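Local coordinates for protein agarase (Pseudoalteromonas fuliginea, PDB 6XJ9) that probably hydrolyses agarose, a galactan of red algal cell walls, as a glycoside hydrolase, at residues A92-Y106 with T118-Y132. Residues are numbered along the deposited sequence; the frame is centred on the assembly and turned at random.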
# COMPACT_ATOMS: atom_id res chain seq x y z
N ALA A 92 -22.61 -19.73 -5.26
CA ALA A 92 -21.23 -19.37 -5.51
C ALA A 92 -21.11 -18.65 -6.85
O ALA A 92 -21.73 -19.07 -7.83
CB ALA A 92 -20.38 -20.61 -5.49
N PHE A 93 -20.30 -17.59 -6.88
CA PHE A 93 -20.04 -16.82 -8.09
C PHE A 93 -18.54 -16.84 -8.39
O PHE A 93 -17.73 -16.55 -7.52
CB PHE A 93 -20.50 -15.37 -7.91
CG PHE A 93 -21.96 -15.17 -7.59
CD1 PHE A 93 -22.46 -15.44 -6.32
CD2 PHE A 93 -22.84 -14.70 -8.55
CE1 PHE A 93 -23.80 -15.25 -6.02
CE2 PHE A 93 -24.19 -14.51 -8.25
CZ PHE A 93 -24.67 -14.78 -6.99
N GLU A 94 -18.19 -17.16 -9.63
CA GLU A 94 -16.81 -17.06 -10.07
C GLU A 94 -16.63 -15.75 -10.83
O GLU A 94 -17.21 -15.57 -11.90
CB GLU A 94 -16.43 -18.27 -10.92
CG GLU A 94 -15.85 -19.41 -10.11
CD GLU A 94 -15.22 -20.48 -10.98
OE1 GLU A 94 -15.98 -21.20 -11.67
OE2 GLU A 94 -13.98 -20.58 -10.99
N LEU A 95 -15.83 -14.85 -10.24
CA LEU A 95 -15.82 -13.44 -10.62
C LEU A 95 -14.39 -12.94 -10.79
O LEU A 95 -13.53 -13.20 -9.96
CB LEU A 95 -16.53 -12.60 -9.54
CG LEU A 95 -17.98 -12.97 -9.23
CD1 LEU A 95 -18.50 -12.22 -8.01
CD2 LEU A 95 -18.89 -12.74 -10.43
N ALA A 96 -14.18 -12.18 -11.87
CA ALA A 96 -12.97 -11.41 -12.07
C ALA A 96 -13.34 -9.93 -12.20
O ALA A 96 -14.51 -9.59 -12.29
CB ALA A 96 -12.24 -11.90 -13.29
N ASN A 97 -12.32 -9.07 -12.20
CA ASN A 97 -12.56 -7.64 -12.34
C ASN A 97 -11.52 -7.06 -13.30
O ASN A 97 -10.39 -6.81 -12.90
CB ASN A 97 -12.63 -6.97 -10.97
CG ASN A 97 -12.59 -5.45 -11.02
OD1 ASN A 97 -12.68 -4.86 -12.09
ND2 ASN A 97 -12.44 -4.83 -9.87
N PRO A 98 -11.87 -6.86 -14.59
CA PRO A 98 -10.94 -6.28 -15.55
C PRO A 98 -10.87 -4.75 -15.53
O PRO A 98 -10.21 -4.16 -16.38
CB PRO A 98 -11.49 -6.78 -16.90
CG PRO A 98 -12.98 -6.94 -16.67
CD PRO A 98 -13.15 -7.26 -15.20
N GLY A 99 -11.55 -4.12 -14.56
CA GLY A 99 -11.59 -2.68 -14.42
C GLY A 99 -10.33 -2.14 -13.75
O GLY A 99 -9.37 -2.89 -13.58
N THR A 100 -10.34 -0.85 -13.40
CA THR A 100 -9.15 -0.21 -12.85
C THR A 100 -9.33 0.02 -11.34
O THR A 100 -8.37 0.35 -10.65
CB THR A 100 -8.77 1.06 -13.63
OG1 THR A 100 -9.87 1.97 -13.64
CG2 THR A 100 -8.30 0.77 -15.04
N HIS A 101 -10.56 -0.14 -10.86
CA HIS A 101 -10.87 0.00 -9.44
C HIS A 101 -11.48 -1.30 -8.93
O HIS A 101 -12.14 -2.00 -9.69
CB HIS A 101 -11.86 1.16 -9.21
CG HIS A 101 -11.33 2.48 -9.65
ND1 HIS A 101 -11.66 3.03 -10.88
CD2 HIS A 101 -10.50 3.35 -9.04
CE1 HIS A 101 -11.04 4.19 -11.01
NE2 HIS A 101 -10.33 4.40 -9.89
N SER A 102 -11.24 -1.59 -7.65
CA SER A 102 -11.93 -2.66 -6.94
C SER A 102 -13.43 -2.34 -6.90
O SER A 102 -13.81 -1.17 -6.99
CB SER A 102 -11.36 -2.85 -5.56
OG SER A 102 -11.86 -1.87 -4.65
N VAL A 103 -14.26 -3.38 -6.82
CA VAL A 103 -15.70 -3.17 -6.82
C VAL A 103 -16.30 -3.89 -5.62
O VAL A 103 -16.13 -5.11 -5.48
CB VAL A 103 -16.39 -3.57 -8.14
CG1 VAL A 103 -16.22 -5.06 -8.47
CG2 VAL A 103 -17.87 -3.21 -8.13
N GLN A 104 -17.00 -3.12 -4.78
CA GLN A 104 -17.89 -3.66 -3.78
C GLN A 104 -19.23 -3.94 -4.45
O GLN A 104 -19.96 -3.01 -4.79
CB GLN A 104 -18.08 -2.68 -2.61
CG GLN A 104 -19.04 -3.20 -1.55
CD GLN A 104 -19.14 -2.31 -0.34
OE1 GLN A 104 -18.58 -1.22 -0.30
NE2 GLN A 104 -19.85 -2.78 0.66
N ILE A 105 -19.53 -5.24 -4.62
CA ILE A 105 -20.83 -5.64 -5.15
C ILE A 105 -21.79 -5.88 -3.98
O ILE A 105 -21.39 -6.28 -2.89
CB ILE A 105 -20.72 -6.87 -6.07
CG1 ILE A 105 -20.04 -8.05 -5.37
CG2 ILE A 105 -20.02 -6.51 -7.37
CD1 ILE A 105 -20.00 -9.32 -6.18
N TYR A 106 -23.06 -5.59 -4.23
CA TYR A 106 -24.13 -5.95 -3.33
C TYR A 106 -24.88 -7.11 -3.97
O TYR A 106 -25.19 -7.05 -5.16
CB TYR A 106 -25.03 -4.73 -3.08
CG TYR A 106 -24.37 -3.66 -2.25
CD1 TYR A 106 -23.49 -2.75 -2.83
CD2 TYR A 106 -24.61 -3.55 -0.89
CE1 TYR A 106 -22.86 -1.77 -2.08
CE2 TYR A 106 -24.01 -2.56 -0.12
CZ TYR A 106 -23.12 -1.68 -0.72
OH TYR A 106 -22.51 -0.70 0.03
N THR A 118 -29.64 -8.64 1.68
CA THR A 118 -28.47 -8.00 1.10
C THR A 118 -27.19 -8.57 1.71
O THR A 118 -27.01 -8.51 2.93
CB THR A 118 -28.53 -6.48 1.33
OG1 THR A 118 -29.79 -6.00 0.84
CG2 THR A 118 -27.38 -5.74 0.67
N ARG A 119 -26.30 -9.09 0.85
CA ARG A 119 -24.92 -9.42 1.18
C ARG A 119 -24.00 -8.53 0.34
O ARG A 119 -24.46 -7.90 -0.61
CB ARG A 119 -24.65 -10.91 0.94
CG ARG A 119 -25.45 -11.85 1.83
CD ARG A 119 -25.50 -13.27 1.28
NE ARG A 119 -26.13 -14.19 2.23
CZ ARG A 119 -27.39 -14.61 2.19
NH1 ARG A 119 -28.22 -14.20 1.24
NH2 ARG A 119 -27.82 -15.45 3.12
N SER A 120 -22.71 -8.43 0.70
CA SER A 120 -21.76 -7.58 0.00
C SER A 120 -20.34 -8.15 0.09
O SER A 120 -19.97 -8.77 1.08
CB SER A 120 -21.80 -6.16 0.53
OG SER A 120 -20.98 -5.30 -0.26
N VAL A 121 -19.53 -7.90 -0.95
CA VAL A 121 -18.13 -8.29 -0.91
C VAL A 121 -17.34 -7.38 -1.86
O VAL A 121 -17.90 -6.82 -2.80
CB VAL A 121 -17.94 -9.78 -1.25
CG1 VAL A 121 -18.17 -10.08 -2.73
CG2 VAL A 121 -16.57 -10.29 -0.82
N ASN A 122 -16.03 -7.25 -1.60
CA ASN A 122 -15.16 -6.56 -2.53
C ASN A 122 -14.56 -7.56 -3.51
O ASN A 122 -14.12 -8.63 -3.09
CB ASN A 122 -14.08 -5.74 -1.81
CG ASN A 122 -13.22 -4.95 -2.78
OD1 ASN A 122 -12.34 -5.50 -3.43
ND2 ASN A 122 -13.45 -3.65 -2.87
N VAL A 123 -14.55 -7.21 -4.80
CA VAL A 123 -13.90 -7.96 -5.87
C VAL A 123 -12.70 -7.14 -6.35
O VAL A 123 -12.86 -6.22 -7.15
CB VAL A 123 -14.84 -8.27 -7.05
CG1 VAL A 123 -14.16 -9.12 -8.13
CG2 VAL A 123 -16.16 -8.88 -6.63
N PRO A 124 -11.47 -7.51 -5.93
CA PRO A 124 -10.25 -6.83 -6.35
C PRO A 124 -10.08 -6.87 -7.87
O PRO A 124 -10.59 -7.77 -8.53
CB PRO A 124 -9.10 -7.65 -5.73
CG PRO A 124 -9.75 -8.46 -4.62
CD PRO A 124 -11.20 -8.64 -5.02
N VAL A 125 -9.37 -5.87 -8.40
CA VAL A 125 -8.89 -5.84 -9.77
C VAL A 125 -8.05 -7.10 -9.98
O VAL A 125 -7.16 -7.39 -9.19
CB VAL A 125 -8.07 -4.55 -9.99
CG1 VAL A 125 -7.17 -4.60 -11.22
CG2 VAL A 125 -8.97 -3.32 -10.04
N GLY A 126 -8.34 -7.85 -11.05
CA GLY A 126 -7.59 -9.07 -11.31
C GLY A 126 -8.50 -10.23 -11.74
O GLY A 126 -9.66 -10.01 -12.09
N GLY A 127 -7.95 -11.45 -11.68
CA GLY A 127 -8.59 -12.61 -12.26
C GLY A 127 -9.64 -13.24 -11.34
O GLY A 127 -10.17 -12.59 -10.44
N TYR A 128 -9.89 -14.53 -11.55
CA TYR A 128 -11.08 -15.18 -11.03
C TYR A 128 -10.85 -15.74 -9.63
O TYR A 128 -9.84 -16.38 -9.34
CB TYR A 128 -11.56 -16.24 -12.02
CG TYR A 128 -12.22 -15.68 -13.25
CD1 TYR A 128 -13.57 -15.35 -13.25
CD2 TYR A 128 -11.50 -15.45 -14.42
CE1 TYR A 128 -14.18 -14.82 -14.37
CE2 TYR A 128 -12.10 -14.92 -15.55
CZ TYR A 128 -13.45 -14.61 -15.52
OH TYR A 128 -14.06 -14.09 -16.63
N ASN A 129 -11.84 -15.48 -8.77
CA ASN A 129 -11.93 -16.04 -7.43
C ASN A 129 -13.37 -16.47 -7.21
O ASN A 129 -14.26 -16.03 -7.93
CB ASN A 129 -11.46 -15.03 -6.38
CG ASN A 129 -9.99 -14.72 -6.53
OD1 ASN A 129 -9.14 -15.49 -6.09
ND2 ASN A 129 -9.67 -13.62 -7.19
N THR A 130 -13.58 -17.32 -6.20
CA THR A 130 -14.93 -17.75 -5.86
C THR A 130 -15.42 -16.98 -4.63
O THR A 130 -14.71 -16.87 -3.63
CB THR A 130 -15.04 -19.28 -5.77
OG1 THR A 130 -14.88 -19.78 -7.10
CG2 THR A 130 -16.39 -19.74 -5.27
N TYR A 131 -16.63 -16.44 -4.77
CA TYR A 131 -17.34 -15.71 -3.73
C TYR A 131 -18.61 -16.48 -3.42
O TYR A 131 -19.38 -16.80 -4.33
CB TYR A 131 -17.63 -14.29 -4.20
CG TYR A 131 -16.38 -13.55 -4.59
CD1 TYR A 131 -15.78 -13.74 -5.83
CD2 TYR A 131 -15.75 -12.71 -3.68
CE1 TYR A 131 -14.60 -13.10 -6.17
CE2 TYR A 131 -14.58 -12.05 -4.00
CZ TYR A 131 -14.00 -12.24 -5.25
OH TYR A 131 -12.85 -11.58 -5.55
N TYR A 132 -18.82 -16.81 -2.14
CA TYR A 132 -19.94 -17.68 -1.81
C TYR A 132 -20.77 -17.09 -0.68
O TYR A 132 -20.29 -16.31 0.13
CB TYR A 132 -19.44 -19.10 -1.54
CG TYR A 132 -18.63 -19.22 -0.27
CD1 TYR A 132 -19.27 -19.29 0.97
CD2 TYR A 132 -17.25 -19.24 -0.30
CE1 TYR A 132 -18.54 -19.39 2.15
CE2 TYR A 132 -16.51 -19.35 0.88
CZ TYR A 132 -17.16 -19.42 2.10
OH TYR A 132 -16.45 -19.52 3.26
O HOH W 1 -12.02 -11.91 -8.03
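Two antiparallel strand pairings, Ala92 to Asn97 against Gly126 to Tyr132 and Val103 to Tyr106 against Ser120 to Val123, join the segments on either side of a corner at Gly127 in the CBM-like domain. Phe93 N donates to Tyr131 O over 2.8 Å, and Val123 N to Val103 O; between Leu95 and Asn97 the register slips by one, a beta bulge. Leu95, Ile105, Val123 and Tyr131 lie on the same face of their strands and meet one another, consistent with the interior of a beta-sandwich, with Leu95 CD1 3.8 Å from Tyr131 CD1 and Val123 CG2 over a face of the tyrosine ring, toward its rim. Asn97 ties the two pairings together: its CG anti to the backbone N (chi1 168°), it sends ND2 to Val123 O (3.1 Å) and His101 O (2.9 Å), both near its amide plane, while OD1 accepts from Gly99 N in an Asx turn. Without this amide, as with an alanine here, the 98-102 loop would probably be freer to move. Ala96 CB sits 3.5 Å above the centre of the Tyr128 ring, a CH-pi contact. Ser120 OG donates to Ile105 O and accepts from Gln104 NE2, the latter also bonded to Leu683 O.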